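Local coordinates for pyocin-S2 (Pseudomonas aeruginosa, PDB 4QKO), which kills sensitive bacterial cells by breaking down their chromosomal DNA through its C-terminal HNH nuclease domain, which is present here in complex with its immunity protein, at residues B[88-93]-B[120-125]; B[55-60]-B[76-81]; B[8-13]-B[44-49]; B[32-37]-B[64-69]. One frame throughout, in Å; residues are numbered along the deposited sequence. Where two conformers were deposited one is given.

Interaction 1 of 4, residues B[88-93]-B[120-125]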
loop_
_atom_site.group_PDB
_atom_site.type_symbol
_atom_site.label_atom_id
_atom_site.label_comp_id
_atom_site.label_asym_id
_atom_site.label_seq_id
_atom_site.Cartn_x
_atom_site.Cartn_y
_atom_site.Cartn_z
ATOM N N GLU B 88 0.787 8.392 -5.578
ATOM C CA GLU B 88 -0.299 8.954 -6.334
ATOM C C GLU B 88 -0.045 8.854 -7.832
ATOM O O GLU B 88 -0.970 8.528 -8.575
ATOM C CB GLU B 88 -0.518 10.418 -5.903
ATOM C CG GLU B 88 -1.310 10.511 -4.580
ATOM C CD GLU B 88 -2.831 10.469 -4.779
ATOM O OE1 GLU B 88 -3.308 10.785 -5.904
ATOM O OE2 GLU B 88 -3.574 10.130 -3.825
ATOM N N SER B 89 1.199 9.063 -8.244
ATOM C CA SER B 89 1.558 9.000 -9.704
ATOM C C SER B 89 1.404 7.639 -10.346
ATOM O O SER B 89 1.455 7.488 -11.597
ATOM C CB SER B 89 2.960 9.613 -9.914
ATOM O OG SER B 89 3.959 8.881 -9.251
ATOM N N GLU B 90 1.194 6.609 -9.514
ATOM C CA GLU B 90 1.129 5.223 -9.952
ATOM C C GLU B 90 -0.225 4.564 -9.720
ATOM O O GLU B 90 -0.398 3.335 -9.945
ATOM C CB GLU B 90 2.252 4.435 -9.250
ATOM C CG GLU B 90 3.644 4.835 -9.691
ATOM C CD GLU B 90 3.905 4.590 -11.196
ATOM O OE1 GLU B 90 3.454 3.553 -11.761
ATOM O OE2 GLU B 90 4.637 5.389 -11.836
ATOM N N GLN B 91 -1.169 5.347 -9.206
ATOM C CA GLN B 91 -2.551 4.927 -9.010
ATOM C C GLN B 91 -3.259 4.980 -10.408
ATOM O O GLN B 91 -2.917 5.790 -11.287
ATOM C CB GLN B 91 -3.271 5.827 -8.007
ATOM C CG GLN B 91 -2.513 5.802 -6.636
ATOM C CD GLN B 91 -3.155 6.586 -5.529
ATOM O OE1 GLN B 91 -4.170 7.194 -5.723
ATOM N NE2 GLN B 91 -2.524 6.614 -4.369
ATOM N N ALA B 92 -4.163 4.068 -10.623
ATOM C CA ALA B 92 -4.835 3.998 -11.913
ATOM C C ALA B 92 -6.218 3.707 -11.468
ATOM O O ALA B 92 -6.537 2.553 -11.155
ATOM C CB ALA B 92 -4.253 2.915 -12.762
ATOM N N GLY B 93 -6.895 4.845 -11.211
ATOM C CA GLY B 93 -8.282 4.942 -10.818
ATOM C C GLY B 93 -8.511 4.389 -9.440
ATOM O O GLY B 93 -7.957 4.932 -8.449
ATOM N N ALA B 120 5.994 -7.741 -8.506
ATOM C CA ALA B 120 5.195 -6.751 -7.845
ATOM C C ALA B 120 5.195 -5.601 -8.836
ATOM O O ALA B 120 6.276 -5.162 -9.253
ATOM C CB ALA B 120 5.798 -6.299 -6.524
ATOM N N VAL B 121 3.983 -5.147 -9.152
ATOM C CA VAL B 121 3.773 -4.003 -10.066
ATOM C C VAL B 121 2.832 -2.965 -9.519
ATOM O O VAL B 121 1.891 -3.273 -8.802
ATOM C CB VAL B 121 3.228 -4.447 -11.412
ATOM C CG1 VAL B 121 4.376 -5.079 -12.195
ATOM C CG2 VAL B 121 2.121 -5.455 -11.269
ATOM N N THR B 122 3.033 -1.730 -9.952
ATOM C CA THR B 122 2.015 -0.738 -9.658
ATOM C C THR B 122 0.855 -0.917 -10.619
ATOM O O THR B 122 1.038 -1.474 -11.711
ATOM C CB THR B 122 2.539 0.681 -9.830
ATOM O OG1 THR B 122 2.791 0.942 -11.218
ATOM C CG2 THR B 122 3.775 0.914 -9.046
ATOM N N PRO B 123 -0.338 -0.401 -10.251
ATOM C CA PRO B 123 -1.498 -0.373 -11.157
ATOM C C PRO B 123 -1.216 0.328 -12.500
ATOM O O PRO B 123 -1.534 -0.204 -13.596
ATOM C CB PRO B 123 -2.553 0.357 -10.320
ATOM C CG PRO B 123 -2.200 -0.131 -8.940
ATOM C CD PRO B 123 -0.713 0.038 -8.890
ATOM N N LYS B 124 -0.563 1.458 -12.453
ATOM C CA LYS B 124 -0.347 2.185 -13.684
ATOM C C LYS B 124 0.518 1.312 -14.595
ATOM O O LYS B 124 0.257 1.218 -15.793
ATOM C CB LYS B 124 0.293 3.524 -13.455
ATOM C CG LYS B 124 1.033 4.139 -14.658
ATOM C CD LYS B 124 1.687 5.473 -14.226
ATOM C CE LYS B 124 2.538 6.171 -15.311
ATOM N NZ LYS B 124 3.632 5.311 -15.921
ATOM N N ARG B 125 1.531 0.666 -14.041
ATOM C CA ARG B 125 2.420 -0.097 -14.898
ATOM C C ARG B 125 1.700 -1.344 -15.419
ATOM O O ARG B 125 1.832 -1.694 -16.623
ATOM C CB ARG B 125 3.751 -0.401 -14.197
ATOM C CG ARG B 125 4.790 -1.126 -15.026
ATOM C CD ARG B 125 5.241 -0.363 -16.272
ATOM N NE ARG B 125 5.994 -1.266 -17.139
ATOM C CZ ARG B 125 6.166 -1.107 -18.449
ATOM N NH1 ARG B 125 5.676 -0.050 -19.105
ATOM N NH2 ARG B 125 6.856 -2.008 -19.129
HETATM O O HOH W 1 4.523 3.012 -14.194
#
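With Glu90 CG anti to its carbonyl carbon (chi1 -67°) and the chain bent at chi2 (-62°), the carboxylate oxygen OE1 turns toward the hydroxyl of Thr122, whose own chi1 of 68° sets OG1 between its backbone N and carbonyl carbon. Thr122 OG1 donates to Glu90 OE1 over 2.7 Å, reaching the anti side of the carboxylate somewhat out of its plane. The same hydroxyl oxygen accepts from Arg125 N at 3.1 Å, making Thr122 the N-cap of helix 123-130, the helix of the HNH (His-Me finger) domain that carries the metal ligand His126. A second bond ties the backbones: Lys124 N reaches Glu90 O at 3.1 Å, from above the carbonyl plane. Beside it, Ala92 CB rests on Pro123 CB at 3.9 Å. The Lys124 chain, extended as far as CE, runs past the 3-10 turn, with CD 3.3 Å from Ser89 O. Its ammonium group forms a salt bridge with Glu128 and meets Glu90 through a water, which donates to Glu90 OE1 and accepts from Lys124 NZ at 3.0 Å. Glu90 OE1 thus accepts hydrogen bonds from both a hydroxyl and a water, consistent with an ionised carboxylate at the helix start, where the helix dipole would probably stabilise its negative charge.

Interaction 2 of 4, residues B[55-60]-B[76-81]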
loop_
_atom_site.group_PDB
_atom_site.type_symbol
_atom_site.label_atom_id
_atom_site.label_comp_id
_atom_site.label_asym_id
_atom_site.label_seq_id
_atom_site.Cartn_x
_atom_site.Cartn_y
_atom_site.Cartn_z
ATOM N N GLN B 55 0.454 -13.500 3.809
ATOM C CA GLN B 55 1.763 -13.942 4.284
ATOM C C GLN B 55 2.908 -13.280 3.602
ATOM O O GLN B 55 3.904 -13.043 4.231
ATOM C CB GLN B 55 1.891 -15.460 4.171
ATOM C CG GLN B 55 0.976 -16.104 5.221
ATOM C CD GLN B 55 0.999 -17.636 5.132
ATOM O OE1 GLN B 55 2.068 -18.259 5.042
ATOM N NE2 GLN B 55 -0.196 -18.256 5.129
ATOM N N PHE B 56 2.759 -12.952 2.324
ATOM C CA PHE B 56 3.802 -12.255 1.618
ATOM C C PHE B 56 4.070 -10.845 2.184
ATOM O O PHE B 56 5.221 -10.494 2.499
ATOM C CB PHE B 56 3.426 -12.175 0.153
ATOM C CG PHE B 56 4.371 -11.381 -0.660
ATOM C CD1 PHE B 56 4.240 -10.015 -0.759
ATOM C CD2 PHE B 56 5.373 -11.999 -1.331
ATOM C CE1 PHE B 56 5.169 -9.299 -1.471
ATOM C CE2 PHE B 56 6.302 -11.297 -2.063
ATOM C CZ PHE B 56 6.193 -9.920 -2.141
ATOM N N TRP B 57 3.030 -10.020 2.343
ATOM C CA TRP B 57 3.279 -8.698 2.907
ATOM C C TRP B 57 3.675 -8.682 4.394
ATOM O O TRP B 57 4.409 -7.843 4.845
ATOM C CB TRP B 57 2.089 -7.754 2.642
ATOM C CG TRP B 57 2.004 -7.501 1.193
ATOM C CD1 TRP B 57 1.023 -7.920 0.388
ATOM C CD2 TRP B 57 2.930 -6.791 0.366
ATOM N NE1 TRP B 57 1.296 -7.550 -0.943
ATOM C CE2 TRP B 57 2.426 -6.800 -0.943
ATOM C CE3 TRP B 57 4.130 -6.122 0.607
ATOM C CZ2 TRP B 57 3.105 -6.196 -2.011
ATOM C CZ3 TRP B 57 4.788 -5.523 -0.445
ATOM C CH2 TRP B 57 4.314 -5.558 -1.699
ATOM N N ILE B 58 3.221 -9.660 5.155
ATOM C CA ILE B 58 3.704 -9.756 6.550
ATOM C C ILE B 58 5.202 -10.055 6.587
ATOM O O ILE B 58 5.930 -9.443 7.359
ATOM C CB ILE B 58 2.897 -10.816 7.340
ATOM C CG1 ILE B 58 1.498 -10.251 7.664
ATOM C CG2 ILE B 58 3.648 -11.220 8.598
ATOM C CD1 ILE B 58 0.420 -11.345 7.780
ATOM N N ALA B 59 5.652 -10.904 5.694
ATOM C CA ALA B 59 7.073 -11.251 5.586
ATOM C C ALA B 59 7.932 -10.070 5.200
ATOM O O ALA B 59 9.012 -9.854 5.724
ATOM C CB ALA B 59 7.262 -12.383 4.600
ATOM N N VAL B 60 7.447 -9.308 4.224
ATOM C CA VAL B 60 8.115 -8.035 3.873
ATOM C C VAL B 60 8.262 -7.086 5.059
ATOM O O VAL B 60 9.405 -6.552 5.357
ATOM C CB VAL B 60 7.362 -7.348 2.733
ATOM C CG1 VAL B 60 7.971 -5.988 2.440
ATOM C CG2 VAL B 60 7.460 -8.221 1.505
ATOM N N ALA B 76 2.203 -0.361 9.027
ATOM C CA ALA B 76 1.011 -0.622 9.818
ATOM C C ALA B 76 0.001 -1.403 8.983
ATOM O O ALA B 76 -0.659 -2.320 9.493
ATOM C CB ALA B 76 0.434 0.687 10.360
ATOM N N VAL B 77 0.001 -1.175 7.670
ATOM C CA VAL B 77 -0.864 -1.876 6.747
ATOM C C VAL B 77 -0.266 -3.269 6.443
ATOM O O VAL B 77 -0.997 -4.270 6.468
ATOM C CB VAL B 77 -1.047 -1.048 5.443
ATOM C CG1 VAL B 77 -1.600 -1.912 4.334
ATOM C CG2 VAL B 77 -1.970 0.132 5.725
ATOM N N MET B 78 1.049 -3.329 6.243
ATOM C CA MET B 78 1.679 -4.542 5.767
ATOM C C MET B 78 1.760 -5.618 6.859
ATOM O O MET B 78 1.631 -6.819 6.580
ATOM C CB MET B 78 3.071 -4.209 5.217
ATOM C CG MET B 78 2.995 -3.468 3.884
ATOM S SD MET B 78 4.422 -2.364 3.676
ATOM C CE MET B 78 5.490 -3.674 3.252
ATOM N N ARG B 79 1.934 -5.162 8.095
ATOM C CA ARG B 79 1.966 -6.084 9.244
ATOM C C ARG B 79 0.704 -6.830 9.396
ATOM O O ARG B 79 0.722 -7.915 9.992
ATOM C CB ARG B 79 2.126 -5.317 10.542
ATOM C CG ARG B 79 3.532 -5.022 10.805
ATOM C CD ARG B 79 3.626 -4.244 12.109
ATOM N NE ARG B 79 4.910 -3.578 12.021
ATOM C CZ ARG B 79 5.133 -2.272 12.046
ATOM N NH1 ARG B 79 4.147 -1.387 12.245
ATOM N NH2 ARG B 79 6.388 -1.866 11.901
ATOM N N ASP B 80 -0.377 -6.262 8.859
ATOM C CA ASP B 80 -1.740 -6.792 8.960
ATOM C C ASP B 80 -2.084 -7.638 7.718
ATOM O O ASP B 80 -3.234 -8.107 7.558
ATOM C CB ASP B 80 -2.683 -5.571 9.106
ATOM C CG ASP B 80 -4.169 -5.929 9.389
ATOM O OD1 ASP B 80 -4.456 -6.767 10.293
ATOM O OD2 ASP B 80 -5.071 -5.283 8.747
ATOM N N GLY B 81 -1.103 -7.817 6.834
ATOM C CA GLY B 81 -1.303 -8.572 5.622
ATOM C C GLY B 81 -1.696 -7.755 4.420
ATOM O O GLY B 81 -1.955 -8.304 3.363
#
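Trp57, Ile58 and Val60 of helix 49-62 meet the C-terminal end of helix 72-78, which closes in a Schellman motif at Gly81. The innermost contacts surround the methyl of Met78. Met78 CE lies a tight 3.5 Å from Val60 CG1 and also meets Trp57 CE3, approaching the indole obliquely at 3.9 Å. The bend at chi3 (78°) turns this methyl to the helix opposite. Ile58 packs instead on the backbone of the turn: its CG1 is 3.4 Å from Arg79 O, while its CD1 reaches Gly81 CA at 3.9 Å. No hydrogen bond joins the two segments; Met78 O makes a CA-H...O contact with Ile58 CA and, within its own turn, accepts from Gly81 N at 2.9 Å. Gly81 takes the positive phi (93°) that closes the motif. Farther out, Trp57 is packed by Ala83, Pro84 and Ile98, and Met78 by Phe70 and Ala61. On the turn, Asp80 forms a salt bridge with Lys25 of the immunity protein, so the helix end packed on Trp57 also contributes to the inhibitor interface. Within helix 49-62, Phe56 CD1 sits over the centre of one face of the Trp57 indole, 3.6 Å above its plane.

Interaction 3 of 4, residues B[8-13]-B[44-49]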
loop_
_atom_site.group_PDB
_atom_site.type_symbol
_atom_site.label_atom_id
_atom_site.label_comp_id
_atom_site.label_asym_id
_atom_site.label_seq_id
_atom_site.Cartn_x
_atom_site.Cartn_y
_atom_site.Cartn_z
ATOM N N GLY B 8 -1.708 -24.407 -2.982
ATOM C CA GLY B 8 -0.351 -24.621 -3.462
ATOM C C GLY B 8 0.675 -24.344 -2.399
ATOM O O GLY B 8 0.355 -23.970 -1.274
ATOM N N ALA B 9 1.911 -24.569 -2.785
ATOM C CA ALA B 9 3.025 -24.359 -1.934
ATOM C C ALA B 9 3.955 -23.409 -2.668
ATOM O O ALA B 9 4.168 -23.518 -3.900
ATOM C CB ALA B 9 3.734 -25.676 -1.647
ATOM N N ALA B 10 4.552 -22.526 -1.898
ATOM C CA ALA B 10 5.539 -21.634 -2.457
ATOM C C ALA B 10 6.804 -22.391 -2.840
ATOM O O ALA B 10 7.313 -23.240 -2.085
ATOM C CB ALA B 10 5.876 -20.541 -1.466
ATOM N N THR B 11 7.311 -22.111 -3.999
ATOM C CA THR B 11 8.594 -22.666 -4.364
ATOM C C THR B 11 9.377 -21.672 -5.146
ATOM O O THR B 11 8.882 -20.596 -5.536
ATOM C CB THR B 11 8.398 -23.949 -5.158
ATOM O OG1 THR B 11 9.660 -24.601 -5.332
ATOM C CG2 THR B 11 7.784 -23.676 -6.492
ATOM N N GLY B 12 10.607 -22.004 -5.383
ATOM C CA GLY B 12 11.403 -21.213 -6.262
ATOM C C GLY B 12 12.214 -20.160 -5.605
ATOM O O GLY B 12 12.266 -19.998 -4.369
ATOM N N LYS B 13 12.901 -19.438 -6.462
ATOM C CA LYS B 13 13.940 -18.565 -6.018
ATOM C C LYS B 13 13.521 -17.158 -6.387
ATOM O O LYS B 13 12.939 -16.937 -7.481
ATOM C CB LYS B 13 15.250 -18.952 -6.681
ATOM C CG LYS B 13 15.805 -20.176 -5.975
ATOM C CD LYS B 13 16.779 -21.001 -6.772
ATOM C CE LYS B 13 17.512 -21.944 -5.813
ATOM N NZ LYS B 13 18.932 -22.134 -6.233
ATOM N N LYS B 44 6.024 -23.208 2.398
ATOM C CA LYS B 44 4.714 -22.913 2.969
ATOM C C LYS B 44 3.545 -23.212 2.015
ATOM O O LYS B 44 3.672 -23.057 0.828
ATOM C CB LYS B 44 4.644 -21.481 3.463
ATOM C CG LYS B 44 5.604 -21.272 4.619
ATOM C CD LYS B 44 5.368 -19.942 5.251
ATOM C CE LYS B 44 6.393 -19.708 6.361
ATOM N NZ LYS B 44 5.768 -18.902 7.432
ATOM N N THR B 45 2.432 -23.716 2.560
ATOM C CA THR B 45 1.254 -23.998 1.768
ATOM C C THR B 45 0.213 -22.931 2.013
ATOM O O THR B 45 0.136 -22.365 3.103
ATOM C CB THR B 45 0.670 -25.395 2.090
ATOM O OG1 THR B 45 0.186 -25.389 3.408
ATOM C CG2 THR B 45 1.701 -26.439 2.031
ATOM N N PHE B 46 -0.530 -22.606 0.952
ATOM C CA PHE B 46 -1.568 -21.588 0.971
ATOM C C PHE B 46 -2.882 -22.193 0.526
ATOM O O PHE B 46 -2.905 -22.919 -0.444
ATOM C CB PHE B 46 -1.198 -20.437 0.044
ATOM C CG PHE B 46 0.160 -19.939 0.285
ATOM C CD1 PHE B 46 0.459 -19.317 1.487
ATOM C CD2 PHE B 46 1.144 -20.161 -0.643
ATOM C CE1 PHE B 46 1.737 -18.887 1.751
ATOM C CE2 PHE B 46 2.441 -19.775 -0.392
ATOM C CZ PHE B 46 2.725 -19.143 0.816
ATOM N N LYS B 47 -3.980 -21.855 1.202
ATOM C CA LYS B 47 -5.304 -22.376 0.769
ATOM C C LYS B 47 -5.847 -21.648 -0.472
ATOM O O LYS B 47 -6.565 -22.239 -1.285
ATOM C CB LYS B 47 -6.337 -22.419 1.920
ATOM C CG LYS B 47 -6.524 -21.177 2.755
ATOM C CD LYS B 47 -7.662 -21.373 3.755
ATOM C CE LYS B 47 -9.049 -21.156 3.141
ATOM N NZ LYS B 47 -10.118 -21.944 3.833
ATOM N N ASN B 48 -5.447 -20.401 -0.665
ATOM C CA ASN B 48 -5.985 -19.587 -1.707
ATOM C C ASN B 48 -5.073 -18.384 -1.866
ATOM O O ASN B 48 -4.180 -18.198 -1.065
ATOM C CB ASN B 48 -7.380 -19.085 -1.328
ATOM C CG ASN B 48 -7.429 -18.461 0.069
ATOM O OD1 ASN B 48 -6.549 -17.711 0.473
ATOM N ND2 ASN B 48 -8.473 -18.801 0.831
ATOM N N TRP B 49 -5.316 -17.571 -2.886
ATOM C CA TRP B 49 -4.425 -16.435 -3.187
ATOM C C TRP B 49 -4.381 -15.360 -2.075
ATOM O O TRP B 49 -3.335 -14.805 -1.826
ATOM C CB TRP B 49 -4.808 -15.780 -4.508
ATOM C CG TRP B 49 -3.825 -14.686 -4.877
ATOM C CD1 TRP B 49 -3.985 -13.350 -4.707
ATOM C CD2 TRP B 49 -2.522 -14.867 -5.436
ATOM N NE1 TRP B 49 -2.893 -12.698 -5.126
ATOM C CE2 TRP B 49 -1.976 -13.599 -5.609
ATOM C CE3 TRP B 49 -1.783 -15.992 -5.849
ATOM C CZ2 TRP B 49 -0.694 -13.399 -6.145
ATOM C CZ3 TRP B 49 -0.532 -15.810 -6.402
ATOM C CH2 TRP B 49 0.013 -14.513 -6.556
#
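Phe46 and Ala10 meet on the buried face of a short strand pair, with the methyl at the rim of the ring: Ala10 CB lies near the plane of the phenyl group, 3.7 Å from Phe46 CE2. With CG beside its backbone N (chi1 -50°), Phe46 swings its ring along the neighbouring segment toward that methyl. The carbonyl carbon of Lys44 lies above one face of the ring, displaced toward the rim. Across the other face of the pair, Ala9 CB and Thr45 CG2 are 4.3 Å apart in a looser, exposed contact. The segments pair as a two-stranded antiparallel sheet, 8-9 beside 45-46, with Ala10 just past its end. Gly8 and Phe46 form its hydrogen-bonded pair: Phe46 N donates to Gly8 O at 2.8 Å, and Gly8 N returns a longer bond to Phe46 O at 3.2 Å. Ala9 and Thr45 are the non-hydrogen-bonded pair, their CA atoms 4.1 Å apart, and Ala10 N continues the ladder to Lys44 O at 2.9 Å. Both strands are thereby joined ahead of helix 49-62, whose N-cap is Asn48. Phe46 packs on that helix through Asp51 and Gln55, meets Phe52 edge-to-face, and touches the ring of Tyr113.

Interaction 4 of 4, residues B[32-37]-B[64-69]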
loop_
_atom_site.group_PDB
_atom_site.type_symbol
_atom_site.label_atom_id
_atom_site.label_comp_id
_atom_site.label_asym_id
_atom_site.label_seq_id
_atom_site.Cartn_x
_atom_site.Cartn_y
_atom_site.Cartn_z
ATOM N N PRO B 32 11.062 -7.881 -8.926
ATOM C CA PRO B 32 11.130 -9.294 -8.601
ATOM C C PRO B 32 10.776 -9.580 -7.150
ATOM O O PRO B 32 10.688 -8.655 -6.310
ATOM C CB PRO B 32 12.565 -9.633 -8.900
ATOM C CG PRO B 32 13.326 -8.429 -8.606
ATOM C CD PRO B 32 12.410 -7.299 -9.042
ATOM N N ILE B 33 10.485 -10.865 -6.854
ATOM C CA ILE B 33 10.395 -11.223 -5.447
ATOM C C ILE B 33 11.810 -11.217 -4.785
ATOM O O ILE B 33 12.783 -11.877 -5.311
ATOM C CB ILE B 33 9.753 -12.602 -5.275
ATOM C CG1 ILE B 33 8.367 -12.656 -5.904
ATOM C CG2 ILE B 33 9.710 -12.987 -3.794
ATOM C CD1 ILE B 33 7.529 -11.389 -5.682
ATOM N N PRO B 34 11.981 -10.482 -3.685
ATOM C CA PRO B 34 13.281 -10.499 -3.009
ATOM C C PRO B 34 13.683 -11.904 -2.549
ATOM O O PRO B 34 12.852 -12.593 -2.024
ATOM C CB PRO B 34 13.088 -9.569 -1.804
ATOM C CG PRO B 34 11.919 -8.699 -2.177
ATOM C CD PRO B 34 11.046 -9.566 -3.044
ATOM N N SER B 35 14.927 -12.309 -2.801
ATOM C CA SER B 35 15.397 -13.631 -2.387
ATOM C C SER B 35 15.056 -13.956 -0.935
ATOM O O SER B 35 14.661 -15.105 -0.651
ATOM C CB SER B 35 16.894 -13.810 -2.652
ATOM O OG SER B 35 17.726 -12.759 -2.138
ATOM N N GLN B 36 15.167 -12.983 -0.027
ATOM C CA GLN B 36 14.856 -13.256 1.423
ATOM C C GLN B 36 13.424 -13.626 1.642
ATOM O O GLN B 36 13.085 -14.291 2.631
ATOM C CB GLN B 36 14.895 -12.053 2.433
ATOM C CG GLN B 36 15.839 -10.985 2.407
ATOM C CD GLN B 36 15.681 -9.970 1.308
ATOM O OE1 GLN B 36 15.865 -10.291 0.128
ATOM N NE2 GLN B 36 15.650 -8.744 1.717
ATOM N N ILE B 37 12.545 -13.077 0.814
ATOM C CA ILE B 37 11.111 -13.345 0.958
ATOM C C ILE B 37 10.749 -14.697 0.352
ATOM O O ILE B 37 10.064 -15.484 0.980
ATOM C CB ILE B 37 10.260 -12.198 0.341
ATOM C CG1 ILE B 37 10.659 -10.873 0.966
ATOM C CG2 ILE B 37 8.764 -12.517 0.475
ATOM C CD1 ILE B 37 10.604 -10.749 2.511
ATOM N N PRO B 64 14.268 -7.374 8.146
ATOM C CA PRO B 64 15.103 -6.248 8.594
ATOM C C PRO B 64 15.562 -5.311 7.487
ATOM O O PRO B 64 15.657 -4.111 7.725
ATOM C CB PRO B 64 16.317 -6.920 9.292
ATOM C CG PRO B 64 15.879 -8.300 9.583
ATOM C CD PRO B 64 14.677 -8.666 8.749
ATOM N N GLU B 65 15.841 -5.807 6.302
ATOM C CA GLU B 65 16.315 -4.902 5.256
ATOM C C GLU B 65 15.196 -4.173 4.504
ATOM O O GLU B 65 15.242 -2.927 4.309
ATOM C CB GLU B 65 17.293 -5.617 4.310
ATOM C CG GLU B 65 18.656 -5.907 4.966
ATOM C CD GLU B 65 19.318 -4.640 5.561
ATOM O OE1 GLU B 65 19.378 -3.566 4.884
ATOM O OE2 GLU B 65 19.776 -4.705 6.733
ATOM N N LEU B 66 14.214 -4.921 4.031
ATOM C CA LEU B 66 13.123 -4.346 3.261
ATOM C C LEU B 66 12.259 -3.451 4.092
ATOM O O LEU B 66 11.748 -2.479 3.589
ATOM C CB LEU B 66 12.242 -5.456 2.691
ATOM C CG LEU B 66 12.913 -6.335 1.643
ATOM C CD1 LEU B 66 12.146 -7.647 1.424
ATOM C CD2 LEU B 66 13.069 -5.530 0.337
ATOM N N SER B 67 12.066 -3.745 5.367
ATOM C CA SER B 67 11.179 -2.875 6.164
ATOM C C SER B 67 11.708 -1.459 6.322
ATOM O O SER B 67 10.927 -0.561 6.498
ATOM C CB SER B 67 10.885 -3.497 7.548
ATOM O OG SER B 67 12.060 -3.504 8.291
ATOM N N LYS B 68 12.993 -1.245 6.151
ATOM C CA LYS B 68 13.542 0.125 6.121
ATOM C C LYS B 68 13.052 1.001 4.943
ATOM O O LYS B 68 13.170 2.241 4.992
ATOM C CB LYS B 68 15.095 0.095 6.131
ATOM C CG LYS B 68 15.630 -0.782 7.243
ATOM C CD LYS B 68 17.090 -0.598 7.589
ATOM C CE LYS B 68 18.033 -1.018 6.479
ATOM N NZ LYS B 68 19.371 -1.410 7.033
ATOM N N GLN B 69 12.477 0.383 3.907
ATOM C CA GLN B 69 12.070 1.082 2.710
ATOM C C GLN B 69 10.638 1.544 2.776
ATOM O O GLN B 69 10.094 2.003 1.755
ATOM C CB GLN B 69 12.279 0.194 1.462
ATOM C CG GLN B 69 13.714 -0.373 1.379
ATOM C CD GLN B 69 14.003 -1.220 0.125
ATOM O OE1 GLN B 69 13.284 -1.206 -0.835
ATOM N NE2 GLN B 69 15.099 -1.908 0.144
#
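Apolar packing centres on one methyl branch of Leu66, which enters between Pro34 and Ile37. Leu66 CD1 is 3.6 Å from Ile37 CG1 and equally close to Ile37 CD1, while Pro34 CG meets it at 3.8 Å from the proline ring. Leu66 CG stands anti to its own carbonyl carbon (chi1 -67°) and the chain carries on nearly straight at chi2 (163°), bringing CD1 between its two partners. Trp21 also packs against both Pro34 and Leu66, and Phe56 of helix 49-62 lies against Ile37. The contact therefore joins the start of helix 35-41, where Pro34 occupies the N-cap position and Ile37 N donates a hydrogen bond to Pro34 O, to the linker between helices 49-62 and 72-78 in the nuclease domain. Polar groups border this core without any hydrogen bond between the two segments. Gln36, bent at chi2, and Leu66 point at each other from opposite directions, Gln36 NE2 3.6 Å from Leu66 CG; that amide nitrogen is hydrogen-bonded to Asp63 OD2, which also accepts from Leu66 N. Among charged groups, Glu65 and Lys68 form a salt bridge within the linker: Lys68 NZ lies 3.0 Å from Glu65 OE1, on the syn side of the carboxylate but 27° out of its plane.

All four contacts lie within the one DNase domain. Interactions 3 and 4 alternate along the chain, as do 4 and 2, whereas interaction 1 opens only after the other three have closed. Helix 49-62 is the common element: interaction 2 uses it directly, Gln55 touches Phe46 and Lys44 of interaction 3, and Phe56 packs on Ile33 and Ile37 of interaction 4. The centres of interactions 2 and 4 are about 12 Å apart, those of 2 and 3 about 16 Å. Interactions 1 and 3 lie on opposite sides of the chain's centre, about 26 Å between centres. Interaction 1 leads into the metal-binding helix 123-130, and both it and interaction 2 include residues that bind the immunity protein.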